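Local atomic coordinates of Lys-gingipain W83 (Porphyromonas gingivalis, PDB entry 6I9A), a protein that cleaves proteins after lysine residues as a secreted cysteine endopeptidase and may act as a virulence factor in periodontal disease. Residues G94-K99 / Y353-H358; L150-L155 / G185-Y190; N386-S391 / T425-E430. All blocks are in the same frame, centred on the assembly; numbering follows the deposited sequence. Where two conformers were deposited one is given.

Interaction 1 of 3, residues G94-K99 / Y353-H358; sequences GKKTKK and YWEAYH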
loop_
_atom_site.group_PDB
_atom_site.type_symbol
_atom_site.label_atom_id
_atom_site.label_comp_id
_atom_site.label_asym_id
_atom_site.label_seq_id
_atom_site.Cartn_x
_atom_site.Cartn_y
_atom_site.Cartn_z
ATOM N N GLY A 94 -7.359 18.842 7.551
ATOM C CA GLY A 94 -8.653 18.180 7.414
ATOM C C GLY A 94 -9.783 19.028 8.004
ATOM O O GLY A 94 -9.577 19.716 9.007
ATOM N N LYS A 95 -10.964 18.967 7.370
ATOM C CA LYS A 95 -12.181 19.670 7.841
ATOM C C LYS A 95 -12.602 19.070 9.177
ATOM O O LYS A 95 -13.054 19.793 10.081
ATOM C CB LYS A 95 -13.334 19.541 6.819
ATOM C CG LYS A 95 -14.671 20.174 7.300
ATOM C CD LYS A 95 -15.864 20.039 6.348
ATOM C CE LYS A 95 -17.074 20.577 7.061
ATOM N NZ LYS A 95 -18.206 20.773 6.135
ATOM N N LYS A 96 -12.454 17.742 9.307
ATOM C CA LYS A 96 -12.842 17.055 10.536
ATOM C C LYS A 96 -11.653 16.808 11.428
ATOM O O LYS A 96 -11.755 16.930 12.660
ATOM C CB LYS A 96 -13.518 15.711 10.200
ATOM C CG LYS A 96 -14.702 15.797 9.237
ATOM C CD LYS A 96 -15.728 16.832 9.730
ATOM C CE LYS A 96 -16.959 16.846 8.891
ATOM N NZ LYS A 96 -17.802 18.049 9.230
ATOM N N THR A 97 -10.512 16.449 10.846
ATOM C CA THR A 97 -9.373 16.078 11.699
ATOM C C THR A 97 -8.620 17.265 12.245
ATOM O O THR A 97 -7.967 17.117 13.273
ATOM C CB THR A 97 -8.385 15.194 10.937
ATOM O OG1 THR A 97 -7.789 16.002 9.898
ATOM C CG2 THR A 97 -9.091 13.966 10.383
ATOM N N LYS A 98 -8.635 18.412 11.521
ATOM C CA LYS A 98 -7.849 19.583 11.913
ATOM C C LYS A 98 -6.347 19.269 11.873
ATOM O O LYS A 98 -5.569 20.018 12.443
ATOM C CB LYS A 98 -8.245 20.131 13.306
ATOM C CG LYS A 98 -9.762 20.166 13.609
ATOM C CD LYS A 98 -10.514 20.949 12.603
ATOM C CE LYS A 98 -11.982 21.071 12.980
ATOM N NZ LYS A 98 -12.698 21.890 11.961
ATOM N N LYS A 99 -5.963 18.198 11.153
ATOM C CA LYS A 99 -4.557 17.802 11.027
ATOM C C LYS A 99 -4.276 17.588 9.557
ATOM O O LYS A 99 -5.192 17.460 8.760
ATOM C CB LYS A 99 -4.256 16.518 11.821
ATOM C CG LYS A 99 -4.566 16.634 13.323
ATOM C CD LYS A 99 -3.702 17.640 14.077
ATOM C CE LYS A 99 -4.228 17.728 15.525
ATOM N NZ LYS A 99 -3.391 18.597 16.347
ATOM N N TYR A 353 -12.285 9.551 9.295
ATOM C CA TYR A 353 -11.392 8.411 8.964
ATOM C C TYR A 353 -10.796 8.529 7.571
ATOM O O TYR A 353 -9.591 8.271 7.406
ATOM C CB TYR A 353 -12.093 7.050 9.156
ATOM C CG TYR A 353 -11.682 6.475 10.505
ATOM C CD1 TYR A 353 -10.939 5.300 10.588
ATOM C CD2 TYR A 353 -11.936 7.170 11.688
ATOM C CE1 TYR A 353 -10.455 4.839 11.811
ATOM C CE2 TYR A 353 -11.398 6.754 12.900
ATOM C CZ TYR A 353 -10.661 5.590 12.952
ATOM O OH TYR A 353 -10.159 5.181 14.156
ATOM N N TRP A 354 -11.586 8.966 6.571
ATOM C CA TRP A 354 -11.018 9.132 5.226
ATOM C C TRP A 354 -9.971 10.222 5.231
ATOM O O TRP A 354 -8.991 10.098 4.489
ATOM C CB TRP A 354 -12.144 9.385 4.221
ATOM C CG TRP A 354 -12.965 8.155 3.945
ATOM C CD1 TRP A 354 -14.177 7.817 4.507
ATOM C CD2 TRP A 354 -12.578 7.050 3.111
ATOM N NE1 TRP A 354 -14.580 6.585 4.049
ATOM C CE2 TRP A 354 -13.612 6.080 3.187
ATOM C CE3 TRP A 354 -11.443 6.776 2.333
ATOM C CZ2 TRP A 354 -13.560 4.871 2.473
ATOM C CZ3 TRP A 354 -11.410 5.603 1.614
ATOM C CH2 TRP A 354 -12.437 4.641 1.702
ATOM N N GLU A 355 -10.120 11.291 6.044
ATOM C CA GLU A 355 -9.083 12.311 6.173
ATOM C C GLU A 355 -7.875 11.835 7.004
ATOM O O GLU A 355 -6.781 12.402 6.876
ATOM C CB GLU A 355 -9.644 13.552 6.871
ATOM C CG GLU A 355 -10.593 14.408 6.042
ATOM C CD GLU A 355 -11.054 15.655 6.765
ATOM O OE1 GLU A 355 -10.959 15.722 8.014
ATOM O OE2 GLU A 355 -11.492 16.591 6.066
ATOM N N ALA A 356 -8.098 10.897 7.925
ATOM C CA ALA A 356 -7.098 10.540 8.924
ATOM C C ALA A 356 -6.010 9.583 8.421
ATOM O O ALA A 356 -4.823 9.810 8.629
ATOM C CB ALA A 356 -7.789 9.891 10.131
ATOM N N TYR A 357 -6.444 8.448 7.838
ATOM C CA TYR A 357 -5.499 7.379 7.493
ATOM C C TYR A 357 -4.737 7.682 6.230
ATOM O O TYR A 357 -5.299 8.220 5.239
ATOM C CB TYR A 357 -6.213 6.037 7.452
ATOM C CG TYR A 357 -6.204 5.339 8.807
ATOM C CD1 TYR A 357 -7.196 5.589 9.764
ATOM C CD2 TYR A 357 -5.162 4.493 9.167
ATOM C CE1 TYR A 357 -7.150 4.982 11.018
ATOM C CE2 TYR A 357 -5.133 3.870 10.407
ATOM C CZ TYR A 357 -6.134 4.107 11.322
ATOM O OH TYR A 357 -6.063 3.439 12.524
ATOM N N HIS A 358 -3.452 7.353 6.248
ATOM C CA HIS A 358 -2.570 7.563 5.102
ATOM C C HIS A 358 -1.679 6.380 4.898
ATOM O O HIS A 358 -1.334 5.675 5.848
ATOM C CB HIS A 358 -1.665 8.792 5.384
ATOM C CG HIS A 358 -2.406 10.102 5.326
ATOM N ND1 HIS A 358 -3.208 10.524 6.353
ATOM C CD2 HIS A 358 -2.480 11.014 4.318
ATOM C CE1 HIS A 358 -3.747 11.685 5.951
ATOM N NE2 HIS A 358 -3.338 12.013 4.724
HETATM O O HOH W 1 -5.914 14.263 8.856
#

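Interaction 2 of 3, residues L150-L155 / G185-Y190; sequences LEKVLL and GYTDVY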
loop_
_atom_site.group_PDB
_atom_site.type_symbol
_atom_site.label_atom_id
_atom_site.label_comp_id
_atom_site.label_asym_id
_atom_site.label_seq_id
_atom_site.Cartn_x
_atom_site.Cartn_y
_atom_site.Cartn_z
ATOM N N LEU A 150 9.016 -14.006 5.108
ATOM C CA LEU A 150 7.681 -13.705 4.587
ATOM C C LEU A 150 6.614 -14.559 5.282
ATOM O O LEU A 150 5.416 -14.217 5.254
ATOM C CB LEU A 150 7.648 -13.967 3.082
ATOM C CG LEU A 150 8.509 -13.037 2.255
ATOM C CD1 LEU A 150 8.506 -13.431 0.796
ATOM C CD2 LEU A 150 8.039 -11.577 2.380
ATOM N N GLU A 151 7.016 -15.641 5.971
ATOM C CA GLU A 151 6.105 -16.566 6.637
ATOM C C GLU A 151 5.891 -16.182 8.100
ATOM O O GLU A 151 5.333 -16.990 8.866
ATOM C CB GLU A 151 6.644 -18.005 6.530
ATOM C CG GLU A 151 6.846 -18.401 5.053
ATOM C CD GLU A 151 7.486 -19.774 4.907
ATOM O OE1 GLU A 151 6.864 -20.652 4.270
ATOM O OE2 GLU A 151 8.611 -19.977 5.446
ATOM N N LYS A 152 6.281 -14.968 8.477
ATOM C CA LYS A 152 6.257 -14.547 9.882
ATOM C C LYS A 152 5.613 -13.181 10.009
ATOM O O LYS A 152 5.802 -12.327 9.129
ATOM C CB LYS A 152 7.701 -14.513 10.415
ATOM C CG LYS A 152 8.486 -15.793 10.060
ATOM C CD LYS A 152 9.867 -15.800 10.675
ATOM C CE LYS A 152 10.659 -17.008 10.212
ATOM N NZ LYS A 152 12.070 -16.907 10.638
ATOM N N VAL A 153 4.877 -12.951 11.109
ATOM C CA VAL A 153 4.211 -11.665 11.342
ATOM C C VAL A 153 4.328 -11.331 12.813
ATOM O O VAL A 153 4.581 -12.222 13.650
ATOM C CB VAL A 153 2.721 -11.629 10.896
ATOM C CG1 VAL A 153 2.574 -11.953 9.415
ATOM C CG2 VAL A 153 1.837 -12.542 11.746
ATOM N N LEU A 154 4.119 -10.035 13.130
ATOM C CA LEU A 154 4.090 -9.521 14.500
ATOM C C LEU A 154 2.780 -8.770 14.694
ATOM O O LEU A 154 2.467 -7.829 13.965
ATOM C CB LEU A 154 5.273 -8.594 14.734
ATOM C CG LEU A 154 5.302 -7.893 16.116
ATOM C CD1 LEU A 154 5.374 -8.889 17.282
ATOM C CD2 LEU A 154 6.421 -6.884 16.166
ATOM N N LEU A 155 1.999 -9.218 15.712
ATOM C CA LEU A 155 0.673 -8.637 16.030
ATOM C C LEU A 155 0.642 -8.258 17.494
ATOM O O LEU A 155 0.948 -9.102 18.363
ATOM C CB LEU A 155 -0.394 -9.686 15.737
ATOM C CG LEU A 155 -0.432 -10.246 14.305
ATOM C CD1 LEU A 155 -1.461 -11.378 14.198
ATOM C CD2 LEU A 155 -0.777 -9.121 13.279
ATOM N N GLY A 185 -0.153 -20.575 5.868
ATOM C CA GLY A 185 1.281 -20.615 5.581
ATOM C C GLY A 185 2.187 -19.862 6.519
ATOM O O GLY A 185 3.394 -19.856 6.277
ATOM N N TYR A 186 1.670 -19.254 7.573
ATOM C CA TYR A 186 2.518 -18.523 8.508
ATOM C C TYR A 186 3.084 -19.461 9.542
ATOM O O TYR A 186 2.317 -20.090 10.299
ATOM C CB TYR A 186 1.743 -17.382 9.194
ATOM C CG TYR A 186 1.376 -16.311 8.194
ATOM C CD1 TYR A 186 2.285 -15.313 7.851
ATOM C CD2 TYR A 186 0.096 -16.239 7.653
ATOM C CE1 TYR A 186 1.950 -14.305 6.937
ATOM C CE2 TYR A 186 -0.251 -15.228 6.760
ATOM C CZ TYR A 186 0.667 -14.240 6.441
ATOM O OH TYR A 186 0.292 -13.235 5.571
ATOM N N THR A 187 4.404 -19.592 9.545
ATOM C CA THR A 187 5.101 -20.482 10.468
ATOM C C THR A 187 5.309 -19.861 11.833
ATOM O O THR A 187 5.518 -20.592 12.804
ATOM C CB THR A 187 6.498 -20.845 9.883
ATOM O OG1 THR A 187 7.258 -19.651 9.691
ATOM C CG2 THR A 187 6.379 -21.598 8.549
ATOM N N ASP A 188 5.329 -18.524 11.920
ATOM C CA ASP A 188 5.611 -17.820 13.168
ATOM C C ASP A 188 4.719 -16.605 13.264
ATOM O O ASP A 188 4.887 -15.637 12.509
ATOM C CB ASP A 188 7.080 -17.406 13.217
ATOM C CG ASP A 188 8.027 -18.587 13.133
ATOM O OD1 ASP A 188 8.397 -18.980 12.011
ATOM O OD2 ASP A 188 8.328 -19.185 14.188
ATOM N N VAL A 189 3.742 -16.673 14.140
ATOM C CA VAL A 189 2.786 -15.607 14.351
ATOM C C VAL A 189 3.113 -15.053 15.726
ATOM O O VAL A 189 2.592 -15.513 16.755
ATOM C CB VAL A 189 1.351 -16.084 14.171
ATOM C CG1 VAL A 189 0.380 -14.936 14.439
ATOM C CG2 VAL A 189 1.136 -16.652 12.769
ATOM N N TYR A 190 4.058 -14.116 15.771
ATOM C CA TYR A 190 4.473 -13.530 17.050
ATOM C C TYR A 190 3.354 -12.617 17.491
ATOM O O TYR A 190 2.973 -11.713 16.749
ATOM C CB TYR A 190 5.769 -12.753 16.884
ATOM C CG TYR A 190 6.899 -13.501 16.211
ATOM C CD1 TYR A 190 7.514 -14.592 16.826
ATOM C CD2 TYR A 190 7.396 -13.077 14.981
ATOM C CE1 TYR A 190 8.594 -15.242 16.220
ATOM C CE2 TYR A 190 8.492 -13.678 14.396
ATOM C CZ TYR A 190 9.069 -14.770 15.005
ATOM O OH TYR A 190 10.188 -15.323 14.406
HETATM O O HOH W 2 4.265 -20.089 3.684
HETATM O O HOH W 3 9.484 -19.723 8.036
#

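Interaction 3 of 3, residues N386-S391 / T425-E430; sequences NQASYS and TKQITE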
loop_
_atom_site.group_PDB
_atom_site.type_symbol
_atom_site.label_atom_id
_atom_site.label_comp_id
_atom_site.label_asym_id
_atom_site.label_seq_id
_atom_site.Cartn_x
_atom_site.Cartn_y
_atom_site.Cartn_z
ATOM N N ASN A 386 5.709 -4.980 -35.505
ATOM C CA ASN A 386 4.537 -4.311 -36.066
ATOM C C ASN A 386 3.253 -5.086 -35.847
ATOM O O ASN A 386 2.377 -5.144 -36.722
ATOM C CB ASN A 386 4.744 -4.040 -37.597
ATOM C CG ASN A 386 6.016 -3.264 -37.824
ATOM O OD1 ASN A 386 6.171 -2.138 -37.392
ATOM N ND2 ASN A 386 6.965 -3.889 -38.487
ATOM N N GLN A 387 3.109 -5.649 -34.623
ATOM C CA GLN A 387 1.886 -6.374 -34.250
ATOM C C GLN A 387 1.107 -5.587 -33.208
ATOM O O GLN A 387 1.720 -5.055 -32.267
ATOM C CB GLN A 387 2.172 -7.778 -33.682
ATOM C CG GLN A 387 2.956 -8.714 -34.588
ATOM C CD GLN A 387 2.252 -8.929 -35.889
ATOM O OE1 GLN A 387 1.057 -9.239 -35.926
ATOM N NE2 GLN A 387 2.987 -8.708 -36.988
ATOM N N ALA A 388 -0.213 -5.568 -33.316
ATOM C CA ALA A 388 -1.083 -4.874 -32.381
ATOM C C ALA A 388 -1.169 -5.608 -31.046
ATOM O O ALA A 388 -1.511 -4.968 -30.035
ATOM C CB ALA A 388 -2.488 -4.728 -32.975
ATOM N N SER A 389 -0.903 -6.904 -31.036
ATOM C CA SER A 389 -0.949 -7.663 -29.778
ATOM C C SER A 389 -0.137 -8.895 -29.902
ATOM O O SER A 389 0.184 -9.328 -31.031
ATOM C CB SER A 389 -2.393 -7.999 -29.409
ATOM O OG SER A 389 -2.986 -8.888 -30.345
ATOM N N TYR A 390 0.178 -9.521 -28.751
ATOM C CA TYR A 390 0.815 -10.817 -28.666
ATOM C C TYR A 390 0.113 -11.648 -27.631
ATOM O O TYR A 390 -0.313 -11.117 -26.610
ATOM C CB TYR A 390 2.294 -10.759 -28.262
ATOM C CG TYR A 390 3.153 -9.870 -29.130
ATOM C CD1 TYR A 390 3.638 -10.315 -30.360
ATOM C CD2 TYR A 390 3.500 -8.590 -28.716
ATOM C CE1 TYR A 390 4.429 -9.496 -31.160
ATOM C CE2 TYR A 390 4.313 -7.770 -29.492
ATOM C CZ TYR A 390 4.777 -8.226 -30.717
ATOM O OH TYR A 390 5.537 -7.370 -31.487
ATOM N N SER A 391 0.057 -12.957 -27.808
ATOM C CA SER A 391 -0.446 -13.865 -26.766
ATOM C C SER A 391 0.734 -14.352 -25.960
ATOM O O SER A 391 1.765 -14.760 -26.493
ATOM C CB SER A 391 -1.198 -15.031 -27.408
ATOM O OG SER A 391 -0.398 -15.738 -28.347
ATOM N N THR A 425 0.278 -0.789 -26.997
ATOM C CA THR A 425 -0.007 0.634 -27.150
ATOM C C THR A 425 1.143 1.319 -27.874
ATOM O O THR A 425 0.956 2.361 -28.513
ATOM C CB THR A 425 -0.324 1.248 -25.795
ATOM O OG1 THR A 425 0.735 0.944 -24.881
ATOM C CG2 THR A 425 -1.681 0.766 -25.274
ATOM N N LYS A 426 2.338 0.731 -27.802
ATOM C CA LYS A 426 3.505 1.098 -28.594
ATOM C C LYS A 426 3.932 -0.171 -29.286
ATOM O O LYS A 426 4.292 -1.144 -28.631
ATOM C CB LYS A 426 4.626 1.676 -27.717
ATOM C CG LYS A 426 5.855 2.088 -28.544
ATOM C CD LYS A 426 6.967 2.656 -27.607
ATOM C CE LYS A 426 8.264 2.929 -28.350
ATOM N NZ LYS A 426 8.086 3.906 -29.442
ATOM N N GLN A 427 3.886 -0.191 -30.635
ATOM C CA GLN A 427 4.276 -1.415 -31.313
ATOM C C GLN A 427 5.791 -1.549 -31.358
ATOM O O GLN A 427 6.530 -0.575 -31.203
ATOM C CB GLN A 427 3.662 -1.504 -32.731
ATOM C CG GLN A 427 2.134 -1.566 -32.695
ATOM C CD GLN A 427 1.556 -1.869 -34.045
ATOM O OE1 GLN A 427 2.287 -2.081 -35.039
ATOM N NE2 GLN A 427 0.252 -1.939 -34.084
ATOM N N ILE A 428 6.256 -2.816 -31.504
ATOM C CA ILE A 428 7.689 -3.087 -31.636
ATOM C C ILE A 428 8.086 -2.868 -33.092
ATOM O O ILE A 428 7.582 -3.541 -33.994
ATOM C CB ILE A 428 7.997 -4.521 -31.164
ATOM C CG1 ILE A 428 7.715 -4.618 -29.645
ATOM C CG2 ILE A 428 9.441 -4.936 -31.480
ATOM C CD1 ILE A 428 7.933 -6.024 -29.038
ATOM N N THR A 429 8.947 -1.897 -33.305
ATOM C CA THR A 429 9.381 -1.557 -34.684
ATOM C C THR A 429 10.880 -1.615 -34.832
ATOM O O THR A 429 11.400 -1.289 -35.925
ATOM C CB THR A 429 8.938 -0.141 -35.034
ATOM O OG1 THR A 429 9.683 0.751 -34.205
ATOM C CG2 THR A 429 7.456 0.066 -34.859
ATOM N N GLU A 430 11.603 -1.927 -33.734
ATOM C CA GLU A 430 13.063 -1.916 -33.712
ATOM C C GLU A 430 13.599 -3.181 -33.071
ATOM O O GLU A 430 12.970 -3.738 -32.136
ATOM C CB GLU A 430 13.577 -0.714 -32.891
ATOM C CG GLU A 430 13.087 0.675 -33.273
ATOM C CD GLU A 430 13.388 1.088 -34.700
ATOM O OE1 GLU A 430 14.511 0.807 -35.180
ATOM O OE2 GLU A 430 12.497 1.690 -35.340
HETATM O O HOH W 4 4.096 -0.530 -36.381
HETATM O O HOH W 5 9.895 -3.293 -38.258
HETATM O O HOH W 6 4.384 -4.878 -31.981
#

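Interaction 1 of 3, residues G94-K99 / Y353-H358
The turn between strands 92-93 and 100-101 of the catalytic domain is held by a buried carboxylate, that of Glu355 in the last turn of helix 350-356. Three successive backbone N-H groups of the turn face it. Lys95 N donates to Glu355 OE2 at 2.8 Å, from the syn side and 27° out of the carboxylate plane. Lys96 N donates to Glu355 OE1 at 2.8 Å, also syn and nearer the plane. Thr97 N reaches Glu355 OE1 at 3.0 Å, nearly along the axis of that carboxylate bond. OE1 thus takes two backbone bonds and OE2 one. Tyr104 OH adds a hydrogen bond to OE2, so both oxygens are fixed and the carboxylate has little freedom to rotate. The Glu355 chain runs extended beyond CG (chi2 -177°), which carries the acid across to the turn. Thr97 CG2 packs on Glu355 CB at 3.6 Å. Thr97 OG1 meets a water at 2.8 Å, and the same water sits at hydrogen-bonding distance from Glu355 O. Thr97 OG1 accepts from Lys99 N at 3.1 Å, two residues on, which makes an ST turn. The ends of Lys95 and Lys96 lead away from the acid. The negative charge would probably be eased by the N-H groups. The nucleophile Cys249 has its side chain about 10 Å from that of Ala356. The arrangement is a carboxylate bound by consecutive backbone amides, beside the ST turn at Thr97.

Interaction 2 of 3, residues L150-L155 / G185-Y190
Lys152, Val153 and Leu154 pair with Asp188, Val189 and Tyr190 as parallel strands, whose axes approach to 4.8 Å. The backbone ladder has three regular bonds. Val153 N donates to Asp188 O at 3.0 Å, Tyr190 N to Val153 O at 2.9 Å, and Leu155 N to Tyr190 O at 2.9 Å. Where the ladder starts, Glu151 O takes two weak bonds, from Thr187 N and Asp188 N.

Most apolar contacts lie on the face of Val153 and Val189. Val153 points CG1 at Tyr186 CE1, 3.5 Å away, and the two side chains cross at about a right angle. The other branch, Val153 CG2, lies alongside Val189 CG1 at 3.9 Å. A chi1 of 178° puts Val189 CG1 anti to the backbone N, where it reaches both Val153 CG2 and Leu155 CD1.

On the other face, Leu154 CD1 packs on Tyr190 CB, the side chains crossing at about a right angle. Lys152 and Asp188 run side by side. The extended lysine lays its methylenes along the acid, but Lys152 NZ stays 4.4 Å from Asp188 OD1, too far for a salt bridge. Lys152 CD also nears Tyr190 OH at 3.8 Å.

Two waters bridge the loop end. One donates to Glu151 OE1 and Gly185 O, the other to Glu151 OE2 and Thr187 OG1. Thr187 OG1 in turn donates to Asp188 OD1.

The pair belongs to a beta-alpha-beta unit. Helix 163-178 covers Leu155 and Val189 through Met176, while His203 of helix 202-206 stacks on Tyr190. Strand 210-214 flanks 152-157 on its other edge, and 188-192 is the outermost strand.

Interaction 3 of 3, residues N386-S391 / T425-E430
Asn386 N donates to Ile428 O at 2.8 Å, the one direct hydrogen bond between the segments. It is fairly straight, with 155° at the hydrogen. Next to it, the side chain of Gln427 reaches over the backbone of 386-388. Its chain is extended beyond CG (chi2 -171°), which brings the amide alongside the main chain. Gln427 OE1 comes to 3.3 Å from Asn386 C, CG to 3.5 Å from Gln387 O, and NE2 to 3.6 Å from Ala388 CA. Asn386 OD1 touches the methyl CG2 of Thr429 at 3.6 Å, the two side chains crossing at about a right angle. Deeper in, Ile428 CD1 packs against the phenol end of Tyr390, 3.7 Å from OH.

These segments belong to the C-terminal Ig-like domain. One runs into and begins strand 389-394, and the other is the loop joining strands 419-424 and 432-439.

Waters form the next shell. One accepts from Gln387 N and from Ile428 N and donates to Tyr390 OH at 2.8 Å, tying both backbones to the tyrosine. A second donates to Asn386 OD1 and to Gln427 OE1, linking the two amides. A third accepts from Asn386 ND2 and gives a weak bond to Thr429 O.

Further out, Tyr390 OH is hydrogen-bonded to Pro384 O, which, with the water, helps hold the phenol in place. Leu383 touches both Tyr390 and Ile428, and Tyr409 of strand 407-413 lies against Ile428. Backbone bonds to Met424 and Val422 hold Ala388 and Tyr390 beside strand 419-424.

Overall arrangement
Interactions 1 and 2 both lie in the C25 peptidase domain, and interaction 3 in the Ig-like domain that follows it. Along the chain, interaction 2 is nested inside the loop closed by interaction 1; interaction 3 opens after both have closed. Interactions 1 and 2 have centres 32 Å apart and reach opposite ends of one six-stranded sheet, whose outermost strands are 188-192 and 357-361. The centre of interaction 3 is 45 Å from that of interaction 1 and 44 Å from that of interaction 2. None touches another. Interaction 1 is nearer the active site, whereas interactions 2 and 3 are structural packing away from the annotated sites.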